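Side-chain contacts in arylesterase (Sulfolobus solfataricus, PDB 5L2P), which hydrolyses a broad range of substrates, including aromatic esters such as phenyl acetate and aryl dialkyl phosphates such as paraoxon: residues A[149-154]-A[299-304]; A[163-168]-A[174-179]; A[238-243]-A[262-267]. One frame throughout, in Å; residues are numbered along the deposited sequence.

Following the chain from the N terminus, contact 1 opens first, at strand 150-155, and closes last, at helix 287-305 near the C terminus. Contacts 2 and 3 nest inside its long loop, one after the other and without crossing. Contact 2 closes a short loop where the entry to strand 178-182 folds back on helix 157-171; contact 3 then closes a second, between the entry to strand 242-248 and the end of helix 254-266. The three strands are consecutive neighbours in the central parallel region of the sheet. Backbone hydrogen bonds join them: I150 and T152 pair with 174-179, and Q179 pairs with Q242. Contact 1 covers one face of the sheet, contacts 2 and 3 the other.

Contact 1: residues A[149-154]-A[299-304]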
# COMPACT_ATOMS: atom_id res chain seq x y z
N LYS A 149 15.89 6.84 34.59
CA LYS A 149 14.80 7.50 33.87
C LYS A 149 15.29 8.46 32.79
O LYS A 149 14.77 9.55 32.63
CB LYS A 149 13.86 8.23 34.83
CG LYS A 149 13.11 7.35 35.78
CD LYS A 149 12.25 8.24 36.68
CE LYS A 149 11.49 7.52 37.78
NZ LYS A 149 10.64 6.48 37.20
N ILE A 150 16.29 8.03 32.03
CA ILE A 150 16.84 8.79 30.92
C ILE A 150 16.28 8.29 29.59
O ILE A 150 16.47 7.12 29.23
CB ILE A 150 18.38 8.72 30.91
CG1 ILE A 150 18.92 9.19 32.27
CG2 ILE A 150 18.93 9.55 29.75
CD1 ILE A 150 20.45 9.15 32.40
N ALA A 151 15.60 9.17 28.84
CA ALA A 151 15.07 8.82 27.53
C ALA A 151 15.74 9.66 26.43
O ALA A 151 16.27 10.75 26.72
CB ALA A 151 13.58 9.07 27.49
N THR A 152 15.72 9.16 25.19
CA THR A 152 16.19 9.89 24.06
C THR A 152 15.08 10.23 23.06
O THR A 152 14.12 9.48 22.90
CB THR A 152 17.31 9.13 23.35
OG1 THR A 152 16.87 7.82 22.99
CG2 THR A 152 18.58 9.08 24.23
N PHE A 153 15.22 11.37 22.38
CA PHE A 153 14.22 11.87 21.45
C PHE A 153 14.92 12.58 20.29
O PHE A 153 15.95 13.21 20.48
CB PHE A 153 13.29 12.81 22.20
CG PHE A 153 12.32 13.54 21.33
CD1 PHE A 153 12.68 14.76 20.75
CD2 PHE A 153 11.03 13.04 21.13
CE1 PHE A 153 11.79 15.46 19.95
CE2 PHE A 153 10.13 13.73 20.31
CZ PHE A 153 10.52 14.96 19.74
N GLY A 154 14.39 12.45 19.09
CA GLY A 154 15.05 12.98 17.93
C GLY A 154 14.20 12.90 16.69
O GLY A 154 13.43 11.98 16.54
N ALA A 299 3.05 12.93 26.92
CA ALA A 299 2.12 12.20 27.77
C ALA A 299 2.57 10.74 28.01
O ALA A 299 2.44 10.22 29.11
CB ALA A 299 0.73 12.21 27.16
N LEU A 300 3.08 10.09 26.97
CA LEU A 300 3.58 8.73 27.08
C LEU A 300 4.86 8.63 27.86
O LEU A 300 5.01 7.73 28.68
CB LEU A 300 3.79 8.12 25.69
CG LEU A 300 2.49 7.89 24.90
CD1 LEU A 300 2.85 7.43 23.49
CD2 LEU A 300 1.59 6.89 25.60
N LEU A 301 5.79 9.55 27.62
CA LEU A 301 7.03 9.62 28.43
C LEU A 301 6.77 9.91 29.90
O LEU A 301 7.35 9.28 30.79
CB LEU A 301 7.98 10.67 27.89
CG LEU A 301 8.62 10.32 26.54
CD1 LEU A 301 9.40 11.51 26.05
CD2 LEU A 301 9.55 9.10 26.64
N LYS A 302 5.88 10.86 30.13
CA LYS A 302 5.46 11.20 31.51
C LYS A 302 4.91 9.95 32.20
O LYS A 302 5.19 9.69 33.35
CB LYS A 302 4.39 12.27 31.44
CG LYS A 302 3.79 12.65 32.77
CD LYS A 302 2.66 13.63 32.52
CE LYS A 302 1.84 13.89 33.76
NZ LYS A 302 0.76 14.86 33.46
N ASP A 303 4.16 9.16 31.47
CA ASP A 303 3.61 7.91 31.97
C ASP A 303 4.67 6.85 32.24
O ASP A 303 4.56 6.11 33.19
CB ASP A 303 2.60 7.36 30.98
CG ASP A 303 1.65 6.48 31.59
OD1 ASP A 303 2.08 5.35 31.84
OD2 ASP A 303 0.52 6.92 31.83
N ILE A 304 5.69 6.79 31.41
CA ILE A 304 6.83 5.91 31.70
C ILE A 304 7.65 6.41 32.90
O ILE A 304 8.17 5.62 33.64
CB ILE A 304 7.74 5.81 30.46
CG1 ILE A 304 7.05 5.03 29.35
CG2 ILE A 304 9.07 5.15 30.80
CD1 ILE A 304 7.65 5.24 27.98
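A151 and L301 make the apolar touch of this contact: CB of A151 meets CD2 of L301 at 4.1 Å, the methyl of a strand against one branch of a helix leucine. With CG beside the backbone N (chi1 -70°) and the chain extended beyond it (chi2 173°), L301 holds its isobutyl fork out from the helix toward the sheet. Alanine suits the strand position because its short side chain lets the forked leucine lie close over the sheet.

At the end of the helix K149 runs alongside rather than into the apolar patch. Its chain is extended as far as CE and bends at the last torsion (chi4 -57°), which brings NZ to 4.4 Å from O of I304. Its actual hydrogen bond goes to the carbonyl O of F305, one residue further on. A long, flexible, charged chain suits this partly exposed strand entry, since it can reach the carbonyls at the helix end.

Outside this shell, A151 is held in the sheet by backbone bonds to L77 and M79, while L301 also rests on V78, A178 and C105. Through these touches helix 287-305 packs on this face of the alpha/beta hydrolase sheet. The chemistry is mixed: a thin hydrophobic touch in the interior, and a lysine ammonium that probably interacts favourably with the negative, carbonyl-bearing end of the helix dipole.

Contact 2: residues A[163-168]-A[174-179]; sequences AATSLL and LKLTAQ
S166 and T165 of helix 157-171 face Q179 and L176 in the beta-alpha-beta crossover that links strand 150-155 to strand 178-182, the unit whose strand-to-helix turn carries S156, the inferred nucleophile, in the alpha/beta hydrolase fold.

The apolar part is a single touch between branched side chains: CG2 of T165 meets CD1 of L176 at 4.2 Å, the two side chains crossing at about a right angle. T165 can offer this methyl because its first torsion (chi1 -73°) sets OG1 beside the backbone N, where it hydrogen-bonds to the carbonyl O of L161 one turn back, and turns CG2 the other way.

The polar part lies between S166 and Q179. OG of S166 comes to 3.2 Å from OE1 of Q179, yet the hydroxyl spends its hydrogen bond on the carbonyl O of V162. Serine fits because it can satisfy itself within its own helix while staying small enough for the long glutamine. Q179 in turn is steadied by NE2, which bonds to the carbonyl O of P241, just before the neighbouring strand 242-248, and so fixes the amide's position. Its OE1 also lies 4.2 Å from CA of A163.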
# COMPACT_ATOMS: atom_id res chain seq x y z
N ALA A 163 18.43 6.03 17.32
CA ALA A 163 18.57 4.58 17.06
C ALA A 163 20.02 4.15 17.21
O ALA A 163 20.32 3.12 17.85
CB ALA A 163 18.06 4.21 15.67
N ALA A 164 20.94 4.98 16.70
CA ALA A 164 22.39 4.68 16.76
C ALA A 164 22.90 4.67 18.21
O ALA A 164 23.66 3.82 18.60
CB ALA A 164 23.18 5.67 15.92
N THR A 165 22.47 5.66 18.98
CA THR A 165 22.77 5.79 20.39
C THR A 165 22.33 4.62 21.22
O THR A 165 22.96 4.29 22.20
CB THR A 165 21.97 7.00 20.91
OG1 THR A 165 22.57 8.21 20.42
CG2 THR A 165 21.86 7.05 22.41
N SER A 166 21.17 4.08 20.88
CA SER A 166 20.60 2.94 21.61
C SER A 166 21.49 1.71 21.45
O SER A 166 21.61 0.91 22.38
CB SER A 166 19.21 2.62 21.10
OG SER A 166 18.29 3.63 21.46
N LEU A 167 22.09 1.55 20.28
CA LEU A 167 23.02 0.46 20.04
C LEU A 167 24.31 0.60 20.82
O LEU A 167 24.84 -0.40 21.35
CB LEU A 167 23.36 0.37 18.55
CG LEU A 167 22.21 0.05 17.59
CD1 LEU A 167 22.68 0.11 16.14
CD2 LEU A 167 21.68 -1.32 17.95
N LEU A 168 24.84 1.83 20.89
CA LEU A 168 26.00 2.13 21.72
C LEU A 168 25.66 1.96 23.19
O LEU A 168 26.51 1.51 23.98
CB LEU A 168 26.48 3.55 21.50
CG LEU A 168 27.23 3.83 20.21
CD1 LEU A 168 27.64 5.29 20.15
CD2 LEU A 168 28.48 2.98 20.13
N LEU A 174 24.81 0.85 29.18
CA LEU A 174 24.19 2.06 29.69
C LEU A 174 22.67 1.91 29.51
O LEU A 174 22.18 1.69 28.40
CB LEU A 174 24.73 3.28 28.94
CG LEU A 174 24.29 4.68 29.41
CD1 LEU A 174 25.36 5.72 29.09
CD2 LEU A 174 22.98 5.15 28.79
N LYS A 175 21.92 2.03 30.59
CA LYS A 175 20.48 1.85 30.52
C LYS A 175 19.77 3.13 30.14
O LYS A 175 20.04 4.20 30.69
CB LYS A 175 19.90 1.32 31.84
CG LYS A 175 18.47 0.83 31.69
CD LYS A 175 17.59 1.16 32.89
CE LYS A 175 16.12 0.98 32.54
NZ LYS A 175 15.22 1.45 33.62
N LEU A 176 18.87 3.02 29.18
CA LEU A 176 17.97 4.09 28.80
C LEU A 176 16.59 3.55 29.01
O LEU A 176 16.33 2.43 28.70
CB LEU A 176 18.14 4.46 27.32
CG LEU A 176 19.51 5.03 26.97
CD1 LEU A 176 19.70 5.17 25.48
CD2 LEU A 176 19.73 6.36 27.64
N THR A 177 15.70 4.38 29.53
CA THR A 177 14.36 3.91 29.81
C THR A 177 13.50 3.88 28.56
O THR A 177 12.60 3.05 28.46
CB THR A 177 13.68 4.73 30.95
OG1 THR A 177 12.41 4.14 31.26
CG2 THR A 177 13.46 6.16 30.55
N ALA A 178 13.77 4.77 27.61
CA ALA A 178 12.98 4.88 26.39
C ALA A 178 13.73 5.54 25.24
O ALA A 178 14.73 6.21 25.43
CB ALA A 178 11.72 5.65 26.67
N GLN A 179 13.23 5.32 24.02
CA GLN A 179 13.76 5.98 22.82
C GLN A 179 12.60 6.42 21.94
O GLN A 179 11.63 5.67 21.73
CB GLN A 179 14.67 5.02 22.04
CG GLN A 179 13.99 3.72 21.63
CD GLN A 179 14.87 2.93 20.68
OE1 GLN A 179 15.52 3.51 19.78
NE2 GLN A 179 14.92 1.59 20.87

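Contact 3: residues A[238-243]-A[262-267]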
# COMPACT_ATOMS: atom_id res chain seq x y z
N SER A 238 17.47 -6.62 19.80
CA SER A 238 16.83 -6.92 21.09
C SER A 238 17.56 -6.18 22.22
O SER A 238 18.66 -5.68 22.02
CB SER A 238 16.85 -8.42 21.36
OG SER A 238 18.19 -8.87 21.59
N ASN A 239 16.96 -6.18 23.41
CA ASN A 239 17.52 -5.52 24.59
C ASN A 239 17.81 -4.05 24.36
O ASN A 239 18.78 -3.49 24.85
CB ASN A 239 18.80 -6.25 25.06
CG ASN A 239 18.52 -7.63 25.60
OD1 ASN A 239 17.48 -7.88 26.22
ND2 ASN A 239 19.48 -8.54 25.40
N LEU A 240 16.96 -3.42 23.57
CA LEU A 240 17.01 -2.03 23.33
C LEU A 240 15.87 -1.42 24.11
O LEU A 240 14.94 -2.12 24.50
CB LEU A 240 16.89 -1.73 21.84
CG LEU A 240 18.10 -2.09 20.99
CD1 LEU A 240 17.80 -1.76 19.54
CD2 LEU A 240 19.34 -1.32 21.42
N PRO A 241 15.92 -0.08 24.31
CA PRO A 241 14.90 0.54 25.14
C PRO A 241 13.52 0.49 24.49
O PRO A 241 13.38 0.50 23.27
CB PRO A 241 15.41 1.98 25.34
CG PRO A 241 16.54 2.17 24.42
CD PRO A 241 17.02 0.84 23.97
N GLN A 242 12.51 0.45 25.33
CA GLN A 242 11.14 0.65 24.90
C GLN A 242 11.03 1.84 23.92
O GLN A 242 11.54 2.97 24.21
CB GLN A 242 10.32 0.89 26.17
CG GLN A 242 8.84 1.16 25.98
CD GLN A 242 8.13 1.38 27.31
OE1 GLN A 242 8.77 1.52 28.36
NE2 GLN A 242 6.79 1.40 27.27
N ALA A 243 10.37 1.62 22.78
CA ALA A 243 10.37 2.59 21.69
C ALA A 243 9.02 3.22 21.34
O ALA A 243 8.01 2.55 21.36
CB ALA A 243 10.95 1.96 20.44
N TYR A 262 8.85 -2.49 13.50
CA TYR A 262 8.50 -3.91 13.47
C TYR A 262 9.67 -4.80 13.92
O TYR A 262 9.47 -5.74 14.66
CB TYR A 262 7.93 -4.40 12.14
CG TYR A 262 7.66 -5.90 12.20
CD1 TYR A 262 6.79 -6.44 13.16
CD2 TYR A 262 8.29 -6.77 11.33
CE1 TYR A 262 6.57 -7.82 13.23
CE2 TYR A 262 8.08 -8.14 11.38
CZ TYR A 262 7.23 -8.67 12.35
OH TYR A 262 7.01 -10.03 12.43
N ARG A 263 10.87 -4.48 13.47
CA ARG A 263 12.05 -5.22 13.88
C ARG A 263 12.27 -5.23 15.39
O ARG A 263 12.70 -6.26 15.96
CB ARG A 263 13.31 -4.70 13.17
CG ARG A 263 13.44 -5.22 11.76
CD ARG A 263 14.08 -6.59 11.68
NE ARG A 263 15.52 -6.59 11.93
CZ ARG A 263 16.44 -6.09 11.09
NH1 ARG A 263 16.09 -5.48 9.93
NH2 ARG A 263 17.73 -6.18 11.41
N LEU A 264 12.00 -4.10 16.04
CA LEU A 264 12.05 -4.02 17.49
C LEU A 264 10.98 -4.93 18.12
O LEU A 264 11.27 -5.63 19.05
CB LEU A 264 11.84 -2.59 17.96
CG LEU A 264 12.99 -1.61 17.63
CD1 LEU A 264 12.58 -0.18 18.01
CD2 LEU A 264 14.33 -1.92 18.29
N MET A 265 9.74 -4.89 17.61
CA MET A 265 8.66 -5.71 18.13
C MET A 265 8.99 -7.19 18.03
O MET A 265 8.77 -7.95 18.97
CB MET A 265 7.38 -5.48 17.36
CG MET A 265 6.63 -4.24 17.74
SD MET A 265 5.21 -4.00 16.61
CE MET A 265 4.70 -2.33 17.09
N GLU A 266 9.52 -7.57 16.88
CA GLU A 266 9.94 -8.93 16.65
C GLU A 266 11.08 -9.36 17.56
O GLU A 266 11.16 -10.55 17.91
CB GLU A 266 10.35 -9.04 15.21
CG GLU A 266 10.45 -10.45 14.69
CD GLU A 266 10.89 -10.45 13.23
OE1 GLU A 266 10.90 -9.33 12.61
OE2 GLU A 266 11.18 -11.57 12.72
N SER A 267 11.93 -8.41 17.98
CA SER A 267 13.07 -8.69 18.85
C SER A 267 12.68 -8.67 20.31
O SER A 267 13.53 -8.86 21.15
CB SER A 267 14.18 -7.64 18.65
OG SER A 267 14.63 -7.64 17.30
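L264 spreads its two methyls over L240 in the loop before the strand and A243 within it: CD1 meets CB of A243 at 3.6 Å, and CD2 meets CD1 of L240 at 3.7 Å. The two leucines cross at about a right angle, so each presents a methyl to the other without the forks lying along one another. The first side-chain bond of L264 does not aim at the strand; the branch end turns to it, chi2 of 173° extending CD1 toward A243 while CD2 branches off toward L240. Leucine suits the place because its fork can serve two partners at once, and alanine at 243 keeps the approach short. The same leucine also packs against T271 and Q179, so it lies over the sheet face across strands 178-182, 242-248 and 271-276.

All this belongs to the beta-alpha-beta unit formed by strand 242-248, helix 254-266 and strand 271-276. The connection between the first strand and the helix carries D251, inferred to be the acid of the catalytic triad, but the packing here lies at the opposite end of the strand, away from the active site.

Beyond the leucines, two serines meet where the helix gives way to a loop. They do so without using their hydroxyls: CB of S238 lies 3.4 Å from the carbonyl O of S267, and the two CB atoms are 3.9 Å apart. OG of S238 bonds to D236, whereas OG of S267 turns back beside its own backbone N (chi1 -59°) and donates to the carbonyl O of R263 at 2.7 Å. That donor approaches with a C=O...donor angle of 152°. The same carbonyl takes a weak bond from the S267 backbone N, so serine here grips the last turn twice.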